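Local atomic coordinates of CpuTA1 (Curtobacterium pusillum, PDB entry 5K3W), a protein that binds pyridoxal-5'-phosphate and belongs to the class IV aminotransferase family, whose members are PLP-dependent proteins. Residues E57-I62 with E70-R75; A80-L85 with A171-L176; I149-L154 with D195-S200; D202-E207 with T226-L231. One frame throughout, in Å; residues are numbered along the deposited sequence.

Contact 1 (E57-I62 with E70-R75); sequences ETIAVI and ELHLGR. With PLP (pyridoxal-5'-phosphate), chain C.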
loop_
_atom_site.group_PDB
_atom_site.type_symbol
_atom_site.label_atom_id
_atom_site.label_comp_id
_atom_site.label_asym_id
_atom_site.label_seq_id
_atom_site.Cartn_x
_atom_site.Cartn_y
_atom_site.Cartn_z
ATOM N N GLU A 57 6.250 -3.462 -11.695
ATOM C CA GLU A 57 6.847 -2.632 -12.738
ATOM C C GLU A 57 5.836 -2.439 -13.858
ATOM O O GLU A 57 5.069 -3.356 -14.178
ATOM C CB GLU A 57 8.124 -3.269 -13.326
ATOM C CG GLU A 57 9.337 -3.176 -12.437
ATOM C CD GLU A 57 9.866 -1.773 -12.364
ATOM O OE1 GLU A 57 9.652 -0.991 -13.321
ATOM O OE2 GLU A 57 10.498 -1.450 -11.339
ATOM N N THR A 58 5.849 -1.259 -14.466
ATOM C CA THR A 58 5.046 -0.986 -15.651
ATOM C C THR A 58 5.983 -0.583 -16.780
ATOM O O THR A 58 6.811 0.316 -16.600
ATOM C CB THR A 58 4.018 0.113 -15.394
ATOM O OG1 THR A 58 3.218 -0.252 -14.264
ATOM C CG2 THR A 58 3.113 0.246 -16.587
ATOM N N ILE A 59 5.844 -1.240 -17.936
ATOM C CA ILE A 59 6.801 -1.137 -19.033
ATOM C C ILE A 59 6.065 -0.832 -20.331
ATOM O O ILE A 59 5.202 -1.608 -20.756
ATOM C CB ILE A 59 7.617 -2.423 -19.183
ATOM C CG1 ILE A 59 8.216 -2.837 -17.828
ATOM C CG2 ILE A 59 8.673 -2.240 -20.267
ATOM C CD1 ILE A 59 8.785 -4.286 -17.787
ATOM N N ALA A 60 6.422 0.277 -20.976
ATOM C CA ALA A 60 5.855 0.581 -22.284
ATOM C C ALA A 60 6.347 -0.420 -23.328
ATOM O O ALA A 60 7.519 -0.819 -23.340
ATOM C CB ALA A 60 6.217 2.006 -22.708
ATOM N N VAL A 61 5.442 -0.833 -24.212
ATOM C CA VAL A 61 5.772 -1.741 -25.305
ATOM C C VAL A 61 5.416 -1.017 -26.599
ATOM O O VAL A 61 4.240 -0.903 -26.973
ATOM C CB VAL A 61 5.055 -3.092 -25.184
ATOM C CG1 VAL A 61 5.572 -4.052 -26.243
ATOM C CG2 VAL A 61 5.280 -3.699 -23.789
ATOM N N ILE A 62 6.440 -0.506 -27.273
ATOM C CA ILE A 62 6.306 0.317 -28.468
ATOM C C ILE A 62 6.762 -0.518 -29.653
ATOM O O ILE A 62 7.895 -1.019 -29.672
ATOM C CB ILE A 62 7.116 1.618 -28.343
ATOM C CG1 ILE A 62 6.668 2.403 -27.104
ATOM C CG2 ILE A 62 6.931 2.502 -29.567
ATOM C CD1 ILE A 62 5.210 2.844 -27.171
ATOM N N GLU A 70 15.670 -4.187 -19.393
ATOM C CA GLU A 70 16.643 -4.640 -18.399
ATOM C C GLU A 70 16.680 -3.707 -17.192
ATOM O O GLU A 70 16.774 -4.173 -16.055
ATOM C CB GLU A 70 18.035 -4.773 -19.036
ATOM C CG GLU A 70 19.113 -5.361 -18.126
ATOM C CD GLU A 70 18.931 -6.860 -17.834
ATOM O OE1 GLU A 70 18.192 -7.554 -18.557
ATOM O OE2 GLU A 70 19.536 -7.357 -16.869
ATOM N N LEU A 71 16.619 -2.392 -17.419
ATOM C CA LEU A 71 16.474 -1.443 -16.318
ATOM C C LEU A 71 15.245 -1.758 -15.470
ATOM O O LEU A 71 15.329 -1.809 -14.237
ATOM C CB LEU A 71 16.365 -0.024 -16.858
ATOM C CG LEU A 71 17.593 0.837 -17.070
ATOM C CD1 LEU A 71 17.102 2.263 -17.273
ATOM C CD2 LEU A 71 18.525 0.733 -15.859
ATOM N N HIS A 72 14.082 -1.945 -16.115
ATOM C CA HIS A 72 12.880 -2.273 -15.357
ATOM C C HIS A 72 13.088 -3.538 -14.526
ATOM O O HIS A 72 12.721 -3.583 -13.345
ATOM C CB HIS A 72 11.670 -2.439 -16.288
ATOM C CG HIS A 72 11.058 -1.145 -16.749
ATOM N ND1 HIS A 72 10.281 -0.347 -15.932
ATOM C CD2 HIS A 72 11.092 -0.522 -17.951
ATOM C CE1 HIS A 72 9.879 0.718 -16.603
ATOM N NE2 HIS A 72 10.351 0.633 -17.833
ATOM N N LEU A 73 13.676 -4.579 -15.122
ATOM C CA LEU A 73 13.888 -5.814 -14.374
ATOM C C LEU A 73 14.843 -5.589 -13.223
ATOM O O LEU A 73 14.656 -6.143 -12.136
ATOM C CB LEU A 73 14.432 -6.912 -15.280
ATOM C CG LEU A 73 13.499 -7.434 -16.367
ATOM C CD1 LEU A 73 14.202 -8.566 -17.116
ATOM C CD2 LEU A 73 12.154 -7.885 -15.786
ATOM N N GLY A 74 15.903 -4.810 -13.461
ATOM C CA GLY A 74 16.823 -4.488 -12.387
ATOM C C GLY A 74 16.122 -3.802 -11.236
ATOM O O GLY A 74 16.374 -4.119 -10.067
ATOM N N ARG A 75 15.207 -2.871 -11.552
ATOM C CA ARG A 75 14.508 -2.127 -10.515
ATOM C C ARG A 75 13.450 -2.981 -9.837
ATOM O O ARG A 75 13.196 -2.807 -8.642
ATOM C CB ARG A 75 13.891 -0.849 -11.090
ATOM C CG ARG A 75 13.376 0.105 -10.022
ATOM C CD ARG A 75 12.824 1.397 -10.615
ATOM N NE ARG A 75 11.642 1.179 -11.443
ATOM C CZ ARG A 75 11.091 2.102 -12.232
ATOM N NH1 ARG A 75 11.613 3.320 -12.311
ATOM N NH2 ARG A 75 10.010 1.808 -12.942
HETATM N N1 PLP C . 7.868 7.535 -9.295
HETATM C C2 PLP C . 6.986 6.551 -8.957
HETATM C C2A PLP C . 6.401 6.487 -7.559
HETATM C C3 PLP C . 6.641 5.599 -9.897
HETATM O O3 PLP C . 5.742 4.595 -9.508
HETATM C C4 PLP C . 7.188 5.646 -11.156
HETATM C C4A PLP C . 6.835 4.659 -12.237
HETATM C C5 PLP C . 8.064 6.631 -11.498
HETATM C C6 PLP C . 8.407 7.578 -10.547
HETATM C C5A PLP C . 8.640 6.683 -12.909
HETATM O O4P PLP C . 9.335 5.501 -13.260
HETATM P P PLP C . 9.404 5.020 -14.779
HETATM O O1P PLP C . 9.872 6.147 -15.673
HETATM O O2P PLP C . 8.063 4.517 -15.254
HETATM O O3P PLP C . 10.409 3.903 -14.902
HETATM O O HOH W 1 9.199 1.607 -20.462
#

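Contact 2 (A80-L85 with A171-L176); sequences AALLDL and AGAKSL. With PLP (pyridoxal-5'-phosphate), chain C.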
loop_
_atom_site.group_PDB
_atom_site.type_symbol
_atom_site.label_atom_id
_atom_site.label_comp_id
_atom_site.label_asym_id
_atom_site.label_seq_id
_atom_site.Cartn_x
_atom_site.Cartn_y
_atom_site.Cartn_z
ATOM N N ALA A 80 12.084 -5.389 -4.834
ATOM C CA ALA A 80 11.951 -6.654 -4.120
ATOM C C ALA A 80 12.863 -6.690 -2.899
ATOM O O ALA A 80 12.436 -7.070 -1.800
ATOM C CB ALA A 80 12.263 -7.816 -5.060
ATOM N N ALA A 81 14.128 -6.278 -3.077
ATOM C CA ALA A 81 15.100 -6.345 -1.987
ATOM C C ALA A 81 14.722 -5.404 -0.852
ATOM O O ALA A 81 14.853 -5.760 0.324
ATOM C CB ALA A 81 16.514 -6.029 -2.507
ATOM N N LEU A 82 14.250 -4.198 -1.183
ATOM C CA LEU A 82 13.795 -3.289 -0.137
ATOM C C LEU A 82 12.674 -3.896 0.706
ATOM O O LEU A 82 12.570 -3.591 1.901
ATOM C CB LEU A 82 13.341 -1.962 -0.746
ATOM C CG LEU A 82 14.431 -1.074 -1.365
ATOM C CD1 LEU A 82 13.822 0.171 -1.973
ATOM C CD2 LEU A 82 15.504 -0.694 -0.353
ATOM N N LEU A 83 11.822 -4.736 0.114
ATOM C CA LEU A 83 10.725 -5.367 0.840
ATOM C C LEU A 83 11.090 -6.745 1.396
ATOM O O LEU A 83 10.199 -7.495 1.817
ATOM C CB LEU A 83 9.485 -5.477 -0.060
ATOM C CG LEU A 83 8.530 -4.278 -0.074
ATOM C CD1 LEU A 83 9.154 -3.116 -0.807
ATOM C CD2 LEU A 83 7.160 -4.627 -0.669
ATOM N N ASP A 84 12.377 -7.092 1.412
ATOM C CA ASP A 84 12.827 -8.402 1.887
ATOM C C ASP A 84 12.137 -9.535 1.132
ATOM O O ASP A 84 11.880 -10.603 1.692
ATOM C CB ASP A 84 12.612 -8.570 3.396
ATOM C CG ASP A 84 13.244 -7.462 4.213
ATOM O OD1 ASP A 84 14.430 -7.145 3.990
ATOM O OD2 ASP A 84 12.544 -6.898 5.084
ATOM N N LEU A 85 11.817 -9.317 -0.130
ATOM C CA LEU A 85 11.359 -10.445 -0.924
ATOM C C LEU A 85 12.548 -11.191 -1.515
ATOM O O LEU A 85 13.664 -10.656 -1.602
ATOM C CB LEU A 85 10.430 -9.959 -2.037
ATOM C CG LEU A 85 9.071 -9.423 -1.577
ATOM C CD1 LEU A 85 8.457 -8.514 -2.640
ATOM C CD2 LEU A 85 8.125 -10.573 -1.235
ATOM N N ALA A 171 10.709 3.679 1.416
ATOM C CA ALA A 171 10.826 4.804 0.498
ATOM C C ALA A 171 11.741 4.436 -0.661
ATOM O O ALA A 171 12.826 3.880 -0.464
ATOM C CB ALA A 171 11.355 6.045 1.217
ATOM N N GLY A 172 11.291 4.746 -1.871
ATOM C CA GLY A 172 12.021 4.402 -3.063
ATOM C C GLY A 172 11.754 3.012 -3.581
ATOM O O GLY A 172 12.438 2.576 -4.520
ATOM N N ALA A 173 10.804 2.293 -2.986
ATOM C CA ALA A 173 10.350 1.019 -3.527
ATOM C C ALA A 173 9.102 1.226 -4.389
ATOM O O ALA A 173 8.238 2.044 -4.071
ATOM C CB ALA A 173 10.061 0.032 -2.394
ATOM N N LYS A 174 9.020 0.482 -5.493
ATOM C CA LYS A 174 7.833 0.502 -6.354
ATOM C C LYS A 174 6.900 -0.601 -5.872
ATOM O O LYS A 174 6.880 -1.721 -6.393
ATOM C CB LYS A 174 8.235 0.308 -7.804
ATOM C CG LYS A 174 7.352 0.981 -8.817
ATOM C CD LYS A 174 7.961 0.792 -10.201
ATOM C CE LYS A 174 7.001 1.220 -11.283
ATOM N NZ LYS A 174 6.482 2.533 -10.937
ATOM N N SER A 175 6.136 -0.288 -4.824
ATOM C CA SER A 175 5.358 -1.305 -4.135
ATOM C C SER A 175 3.905 -1.251 -4.585
ATOM O O SER A 175 3.484 -0.349 -5.323
ATOM C CB SER A 175 5.451 -1.150 -2.610
ATOM O OG SER A 175 4.544 -0.175 -2.103
ATOM N N LEU A 176 3.144 -2.263 -4.142
ATOM C CA LEU A 176 1.716 -2.329 -4.401
ATOM C C LEU A 176 0.924 -1.446 -3.462
ATOM O O LEU A 176 -0.266 -1.247 -3.702
ATOM C CB LEU A 176 1.211 -3.764 -4.286
ATOM C CG LEU A 176 1.892 -4.742 -5.245
ATOM C CD1 LEU A 176 1.490 -6.170 -4.934
ATOM C CD2 LEU A 176 1.564 -4.385 -6.701
HETATM N N1 PLP C . 7.868 7.535 -9.295
HETATM C C2 PLP C . 6.986 6.551 -8.957
HETATM C C2A PLP C . 6.401 6.487 -7.559
HETATM C C3 PLP C . 6.641 5.599 -9.897
HETATM O O3 PLP C . 5.742 4.595 -9.508
HETATM C C4 PLP C . 7.188 5.646 -11.156
HETATM C C4A PLP C . 6.835 4.659 -12.237
HETATM C C5 PLP C . 8.064 6.631 -11.498
HETATM C C6 PLP C . 8.407 7.578 -10.547
HETATM C C5A PLP C . 8.640 6.683 -12.909
HETATM O O4P PLP C . 9.335 5.501 -13.260
HETATM P P PLP C . 9.404 5.020 -14.779
HETATM O O1P PLP C . 9.872 6.147 -15.673
HETATM O O2P PLP C . 8.063 4.517 -15.254
HETATM O O3P PLP C . 10.409 3.903 -14.902
#

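Contact 3 (I149-L154 with D195-S200); sequences IRVVTL and DVIFVS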
loop_
_atom_site.group_PDB
_atom_site.type_symbol
_atom_site.label_atom_id
_atom_site.label_comp_id
_atom_site.label_asym_id
_atom_site.label_seq_id
_atom_site.Cartn_x
_atom_site.Cartn_y
_atom_site.Cartn_z
ATOM N N ILE A 149 -0.035 19.467 -18.736
ATOM C CA ILE A 149 -0.780 19.122 -17.531
ATOM C C ILE A 149 -0.604 20.240 -16.511
ATOM O O ILE A 149 0.433 20.908 -16.472
ATOM C CB ILE A 149 -0.315 17.787 -16.897
ATOM C CG1 ILE A 149 1.205 17.771 -16.732
ATOM C CG2 ILE A 149 -0.795 16.581 -17.681
ATOM C CD1 ILE A 149 1.720 16.562 -15.964
ATOM N N ARG A 150 -1.626 20.436 -15.678
ATOM C CA ARG A 150 -1.525 21.280 -14.496
ATOM C C ARG A 150 -1.162 20.436 -13.275
ATOM O O ARG A 150 -1.723 19.356 -13.058
ATOM C CB ARG A 150 -2.847 22.008 -14.242
ATOM C CG ARG A 150 -3.345 22.838 -15.414
ATOM C CD ARG A 150 -4.691 23.518 -15.111
ATOM N NE ARG A 150 -4.658 24.408 -13.948
ATOM C CZ ARG A 150 -4.240 25.673 -13.971
ATOM N NH1 ARG A 150 -3.799 26.222 -15.091
ATOM N NH2 ARG A 150 -4.246 26.392 -12.862
ATOM N N VAL A 151 -0.237 20.940 -12.464
ATOM C CA VAL A 151 0.278 20.175 -11.340
ATOM C C VAL A 151 0.220 21.013 -10.063
ATOM O O VAL A 151 0.258 22.245 -10.096
ATOM C CB VAL A 151 1.721 19.680 -11.633
ATOM C CG1 VAL A 151 2.243 18.798 -10.499
ATOM C CG2 VAL A 151 1.755 18.919 -12.957
ATOM N N VAL A 152 0.142 20.332 -8.926
ATOM C CA VAL A 152 0.170 20.986 -7.625
ATOM C C VAL A 152 1.213 20.291 -6.768
ATOM O O VAL A 152 1.509 19.110 -6.962
ATOM C CB VAL A 152 -1.214 20.966 -6.936
ATOM C CG1 VAL A 152 -2.219 21.724 -7.765
ATOM C CG2 VAL A 152 -1.697 19.538 -6.739
ATOM N N THR A 153 1.787 21.029 -5.827
ATOM C CA THR A 153 2.703 20.425 -4.867
ATOM C C THR A 153 1.941 19.978 -3.622
ATOM O O THR A 153 1.025 20.665 -3.152
ATOM C CB THR A 153 3.837 21.384 -4.490
ATOM O OG1 THR A 153 3.307 22.664 -4.148
ATOM C CG2 THR A 153 4.789 21.549 -5.643
ATOM N N LEU A 154 2.304 18.797 -3.118
ATOM C CA LEU A 154 1.667 18.183 -1.957
ATOM C C LEU A 154 2.729 17.645 -1.009
ATOM O O LEU A 154 3.731 17.056 -1.435
ATOM C CB LEU A 154 0.729 17.039 -2.338
ATOM C CG LEU A 154 -0.539 17.356 -3.129
ATOM C CD1 LEU A 154 -1.428 16.112 -3.210
ATOM C CD2 LEU A 154 -1.303 18.550 -2.542
ATOM N N ASP A 195 -1.964 16.274 -11.897
ATOM C CA ASP A 195 -0.946 15.456 -11.252
ATOM C C ASP A 195 -0.332 16.227 -10.087
ATOM O O ASP A 195 -0.750 17.344 -9.759
ATOM C CB ASP A 195 0.122 15.025 -12.260
ATOM C CG ASP A 195 0.574 13.600 -12.036
ATOM O OD1 ASP A 195 0.677 13.203 -10.852
ATOM O OD2 ASP A 195 0.803 12.874 -13.035
ATOM N N VAL A 196 0.692 15.620 -9.486
ATOM C CA VAL A 196 1.244 16.015 -8.197
ATOM C C VAL A 196 2.761 15.921 -8.254
ATOM O O VAL A 196 3.319 14.968 -8.807
ATOM C CB VAL A 196 0.718 15.111 -7.058
ATOM C CG1 VAL A 196 1.481 15.377 -5.745
ATOM C CG2 VAL A 196 -0.780 15.280 -6.875
ATOM N N ILE A 197 3.436 16.894 -7.656
ATOM C CA ILE A 197 4.827 16.727 -7.279
ATOM C C ILE A 197 4.869 16.693 -5.761
ATOM O O ILE A 197 4.369 17.616 -5.103
ATOM C CB ILE A 197 5.719 17.837 -7.836
ATOM C CG1 ILE A 197 5.937 17.624 -9.339
ATOM C CG2 ILE A 197 7.046 17.842 -7.088
ATOM C CD1 ILE A 197 6.241 18.883 -10.093
ATOM N N PHE A 198 5.429 15.615 -5.212
ATOM C CA PHE A 198 5.624 15.502 -3.776
ATOM C C PHE A 198 6.798 16.354 -3.320
ATOM O O PHE A 198 7.838 16.420 -3.981
ATOM C CB PHE A 198 5.862 14.046 -3.374
ATOM C CG PHE A 198 4.611 13.225 -3.309
ATOM C CD1 PHE A 198 3.516 13.670 -2.588
ATOM C CD2 PHE A 198 4.519 12.012 -3.988
ATOM C CE1 PHE A 198 2.361 12.912 -2.535
ATOM C CE2 PHE A 198 3.361 11.249 -3.933
ATOM C CZ PHE A 198 2.288 11.696 -3.206
ATOM N N VAL A 199 6.615 17.001 -2.174
ATOM C CA VAL A 199 7.629 17.795 -1.494
ATOM C C VAL A 199 7.823 17.202 -0.106
ATOM O O VAL A 199 6.843 16.885 0.581
ATOM C CB VAL A 199 7.198 19.276 -1.406
ATOM C CG1 VAL A 199 8.166 20.090 -0.530
ATOM C CG2 VAL A 199 7.061 19.862 -2.817
ATOM N N SER A 200 9.074 17.050 0.310
ATOM C CA SER A 200 9.329 16.411 1.588
ATOM C C SER A 200 9.031 17.369 2.739
ATOM O O SER A 200 8.847 18.575 2.545
ATOM C CB SER A 200 10.769 15.925 1.665
ATOM O OG SER A 200 11.658 17.027 1.665
#

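Contact 4 (D202-E207 with T226-L231); sequences DGYALE and TDQGIL. With PLP (pyridoxal-5'-phosphate), chain C.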
loop_
_atom_site.group_PDB
_atom_site.type_symbol
_atom_site.label_atom_id
_atom_site.label_comp_id
_atom_site.label_asym_id
_atom_site.label_seq_id
_atom_site.Cartn_x
_atom_site.Cartn_y
_atom_site.Cartn_z
ATOM N N ASP A 202 11.051 18.506 4.871
ATOM C CA ASP A 202 12.094 19.517 4.978
ATOM C C ASP A 202 12.205 20.368 3.725
ATOM O O ASP A 202 13.169 21.131 3.594
ATOM C CB ASP A 202 13.449 18.873 5.308
ATOM C CG ASP A 202 13.635 17.490 4.676
ATOM O OD1 ASP A 202 12.817 17.074 3.825
ATOM O OD2 ASP A 202 14.618 16.813 5.034
ATOM N N GLY A 203 11.250 20.242 2.803
ATOM C CA GLY A 203 11.104 21.178 1.708
ATOM C C GLY A 203 11.803 20.830 0.411
ATOM O O GLY A 203 12.069 21.739 -0.384
ATOM N N TYR A 204 12.088 19.558 0.146
ATOM C CA TYR A 204 12.764 19.160 -1.086
ATOM C C TYR A 204 11.790 18.531 -2.075
ATOM O O TYR A 204 11.015 17.638 -1.713
ATOM C CB TYR A 204 13.909 18.193 -0.803
ATOM C CG TYR A 204 15.069 18.859 -0.113
ATOM C CD1 TYR A 204 15.953 19.671 -0.819
ATOM C CD2 TYR A 204 15.276 18.693 1.248
ATOM C CE1 TYR A 204 17.013 20.296 -0.182
ATOM C CE2 TYR A 204 16.337 19.300 1.890
ATOM C CZ TYR A 204 17.199 20.099 1.174
ATOM O OH TYR A 204 18.246 20.700 1.829
ATOM N N ALA A 205 11.840 19.007 -3.317
ATOM C CA ALA A 205 11.106 18.372 -4.398
ATOM C C ALA A 205 11.517 16.914 -4.492
ATOM O O ALA A 205 12.709 16.598 -4.488
ATOM C CB ALA A 205 11.375 19.095 -5.721
ATOM N N LEU A 206 10.525 16.021 -4.555
ATOM C CA LEU A 206 10.799 14.589 -4.578
ATOM C C LEU A 206 10.468 13.964 -5.926
ATOM O O LEU A 206 11.359 13.730 -6.743
ATOM C CB LEU A 206 10.019 13.875 -3.475
ATOM C CG LEU A 206 10.414 14.179 -2.025
ATOM C CD1 LEU A 206 9.532 13.381 -1.084
ATOM C CD2 LEU A 206 11.899 13.879 -1.755
ATOM N N GLU A 207 9.199 13.674 -6.159
ATOM C CA GLU A 207 8.752 12.955 -7.349
ATOM C C GLU A 207 7.234 13.082 -7.413
ATOM O O GLU A 207 6.600 13.663 -6.526
ATOM C CB GLU A 207 9.183 11.483 -7.319
ATOM C CG GLU A 207 8.298 10.548 -6.463
ATOM C CD GLU A 207 8.945 9.168 -6.218
ATOM O OE1 GLU A 207 9.627 8.660 -7.140
ATOM O OE2 GLU A 207 8.790 8.599 -5.101
ATOM N N THR A 226 18.272 10.406 -6.517
ATOM C CA THR A 226 17.359 9.290 -6.293
ATOM C C THR A 226 17.650 8.495 -5.018
ATOM O O THR A 226 17.072 7.421 -4.823
ATOM C CB THR A 226 17.371 8.349 -7.511
ATOM O OG1 THR A 226 18.634 7.676 -7.594
ATOM C CG2 THR A 226 17.153 9.138 -8.783
ATOM N N ASP A 227 18.527 8.984 -4.154
ATOM C CA ASP A 227 18.584 8.475 -2.796
ATOM C C ASP A 227 17.642 9.219 -1.848
ATOM O O ASP A 227 17.622 8.916 -0.655
ATOM C CB ASP A 227 20.011 8.546 -2.269
ATOM C CG ASP A 227 20.550 9.957 -2.233
ATOM O OD1 ASP A 227 19.929 10.856 -2.841
ATOM O OD2 ASP A 227 21.611 10.167 -1.614
ATOM N N GLN A 228 16.850 10.165 -2.350
ATOM C CA GLN A 228 15.903 10.896 -1.517
ATOM C C GLN A 228 14.608 10.117 -1.290
ATOM O O GLN A 228 13.540 10.714 -1.128
ATOM C CB GLN A 228 15.595 12.258 -2.146
ATOM C CG GLN A 228 16.743 13.259 -2.051
ATOM C CD GLN A 228 16.508 14.504 -2.894
ATOM O OE1 GLN A 228 16.100 15.556 -2.387
ATOM N NE2 GLN A 228 16.771 14.392 -4.187
ATOM N N GLY A 229 14.688 8.791 -1.262
ATOM C CA GLY A 229 13.490 8.000 -1.036
ATOM C C GLY A 229 12.502 8.063 -2.182
ATOM O O GLY A 229 11.292 8.128 -1.945
ATOM N N ILE A 230 13.000 8.030 -3.422
ATOM C CA ILE A 230 12.210 8.112 -4.641
ATOM C C ILE A 230 12.714 7.031 -5.591
ATOM O O ILE A 230 13.780 6.444 -5.390
ATOM C CB ILE A 230 12.323 9.494 -5.321
ATOM C CG1 ILE A 230 13.731 9.666 -5.908
ATOM C CG2 ILE A 230 12.016 10.606 -4.335
ATOM C CD1 ILE A 230 13.935 10.933 -6.691
ATOM N N LEU A 231 11.954 6.804 -6.659
ATOM C CA LEU A 231 12.369 5.861 -7.687
ATOM C C LEU A 231 13.398 6.493 -8.612
ATOM O O LEU A 231 13.334 7.686 -8.912
ATOM C CB LEU A 231 11.169 5.391 -8.510
ATOM C CG LEU A 231 10.375 4.179 -8.020
ATOM C CD1 LEU A 231 9.816 4.381 -6.640
ATOM C CD2 LEU A 231 9.249 3.937 -8.978
HETATM N N1 PLP C . 7.868 7.535 -9.295
HETATM C C2 PLP C . 6.986 6.551 -8.957
HETATM C C2A PLP C . 6.401 6.487 -7.559
HETATM C C3 PLP C . 6.641 5.599 -9.897
HETATM O O3 PLP C . 5.742 4.595 -9.508
HETATM C C4 PLP C . 7.188 5.646 -11.156
HETATM C C4A PLP C . 6.835 4.659 -12.237
HETATM C C5 PLP C . 8.064 6.631 -11.498
HETATM C C6 PLP C . 8.407 7.578 -10.547
HETATM C C5A PLP C . 8.640 6.683 -12.909
HETATM O O4P PLP C . 9.335 5.501 -13.260
HETATM P P PLP C . 9.404 5.020 -14.779
HETATM O O1P PLP C . 9.872 6.147 -15.673
HETATM O O2P PLP C . 8.063 4.517 -15.254
HETATM O O3P PLP C . 10.409 3.903 -14.902
HETATM O O HOH W 2 15.103 17.009 -4.187
#

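Contact 1 (E57-I62 with E70-R75)
E57 of strand 54-62 reaches H72 and R75 of helix 69-82 with its carboxylate. Its chain bends at chi2 (-72°), which brings the carboxylate round to the helix. R75 grips it side-on in a salt bridge. NE of R75 donates to OE2 of E57 at 2.9 Å, and NH2 of R75 to OE1 of E57 at 2.8 Å. Both oxygens use syn lone pairs, and the two flat groups are nearly coplanar. OE1 of E57 also accepts an almost straight bond from ND1 of H72, 2.8 Å long. This donor comes from the anti side and well out of the carboxylate plane. T58 turns its side chain away, but its carbonyl O lies 3.1 Å from CE1 of H72. I59 lays CG1 over one face of the imidazole, 3.6 Å from the ring centroid, as a CH-pi contact. The backbone N of A60 donates to a water that also bonds NE2 of H72, which ties down the far side of the ring. NH1 and NH2 of R75 both donate to O3P of PLP. E57 is thus a second-shell residue that orients R75. The arrangement forms part of the phosphate-binding side of the PLP pocket.

Contact 2 (A80-L85 with A171-L176)
L82 and L83 pack against A173 in a small apolar contact. It joins the C-terminal end of helix 69-82 to the loop between helices 162-165 and 179-190. CB of A173 meets both leucines. CD1 of L83 approaches it to 3.6 Å and CD1 of L82 to 3.8 Å. The same L82 CD1 also lies 3.8 Å from the carbonyl O of G172. CD2 of L83 reaches CB of S175 at a looser 4.3 Å. G172 has a positive phi (86°), a backbone conformation that favours glycine. Beyond A173 the loop turns K174 away from the helix end and into the PLP pocket. S79 OG holds the backbone N of K174 from the helix side. OD2 of D84 forms salt bridges with R186 and R190 of the second subunit. The helix itself ends in a Schellman motif. L85 N bonds A80 O, D84 N bonds A81 O, and D84 has positive phi. The contact is therefore a capped helix end packed on a loop that supplies K174 to the PLP site.

Contact 3 (I149-L154 with D195-S200)
V152 and I197 are bonded neighbours in a parallel strand pair, part of a beta-alpha-beta crossover. Strand 149-155 leads through helix 179-190 to strand 195-199. N of V152 donates to O of D195, and N of I197 to O of V152 at 3.0 Å. N of L154 donates to O of I197, and N of V199 to O of L154. A weak bond from D195 N to R150 O opens the series. The strands are twisted by -31°. Side chains alternate between the two faces. On one, V151 sets CG1 opposite its own backbone N (chi1 -176°), which lays it beside I197, 4.0 Å from CD1 of I197. CB of T153 meets CG2 of V199 at 3.9 Å. On the other, L154 crosses V196 at about a right angle, with CD1 of L154 3.8 Å from CG2 of V196. Further out, A188 of the crossover helix touches V152 and V196, while L281 lies on V151, T153 and I197. R273 forms a salt bridge with D195, R156 a cation-pi contact with F198, and W168 of the second subunit packs on L154. The F198 ring also has a partner at its edge: O of L154 lies in the ring plane, 3.6 Å from CD1 of F198.

Contact 4 (D202-E207 with T226-L231)
E207 and L231 make the tight end of this contact, beside the PLP ring. N of L231 donates to OE1 of E207 at 3.0 Å, from the syn side but tilted out of the carboxylate plane. The same OE1 lies 3.0 Å from N1 of PLP, so one oxygen faces both the loop and the cofactor. CG of E207 stands between its backbone N and carbonyl carbon (chi1 81°), and the chain then runs straight out to the ring. I230 runs alongside it, pointing the opposite way, with its CB 3.4 Å from OE1 of E207. L231 places CD2 over one face of the pyridine ring, 3.2 Å from C3 of PLP. Next along, CB of L206 touches CG2 of I230 at 3.9 Å. The other end is looser and more polar. OE1 of Q228 comes no nearer than 3.8 Å to CB of Y204, with amide and ring planes 74° apart. A water lies between Q228 OE1 and A205 O, but its modelled distances are too short to rely on. NE2 of Q228 bonds Q225 O. Both segments are loops. The first links strands 195-199 and 212-217, and the second runs from strand 220-224 to helix 234-245.

Overall arrangement
Contacts 1, 2 and 4 meet at PLP. Contact 1 lies at the phosphate, and contact 4 at N1 and one face of the ring. K174 of contact 2 bridges them: its CE is 3.5 Å from R75 NH2 of contact 1, and its CG is 3.5 Å from L231 CD2 of contact 4. Contacts 1 and 2 also share helix 69-82. Contact 3 stands farther off, its nearest atoms about 13 Å from contact 1 and about 10 Å from contact 2. It joins the site through contact 4. F198 N lies 2.6 Å from E207 O and F198 O lies 2.8 Å from L206 N, both probable hydrogen bonds. Strand 195-199 thus adjoins the loop that carries E207.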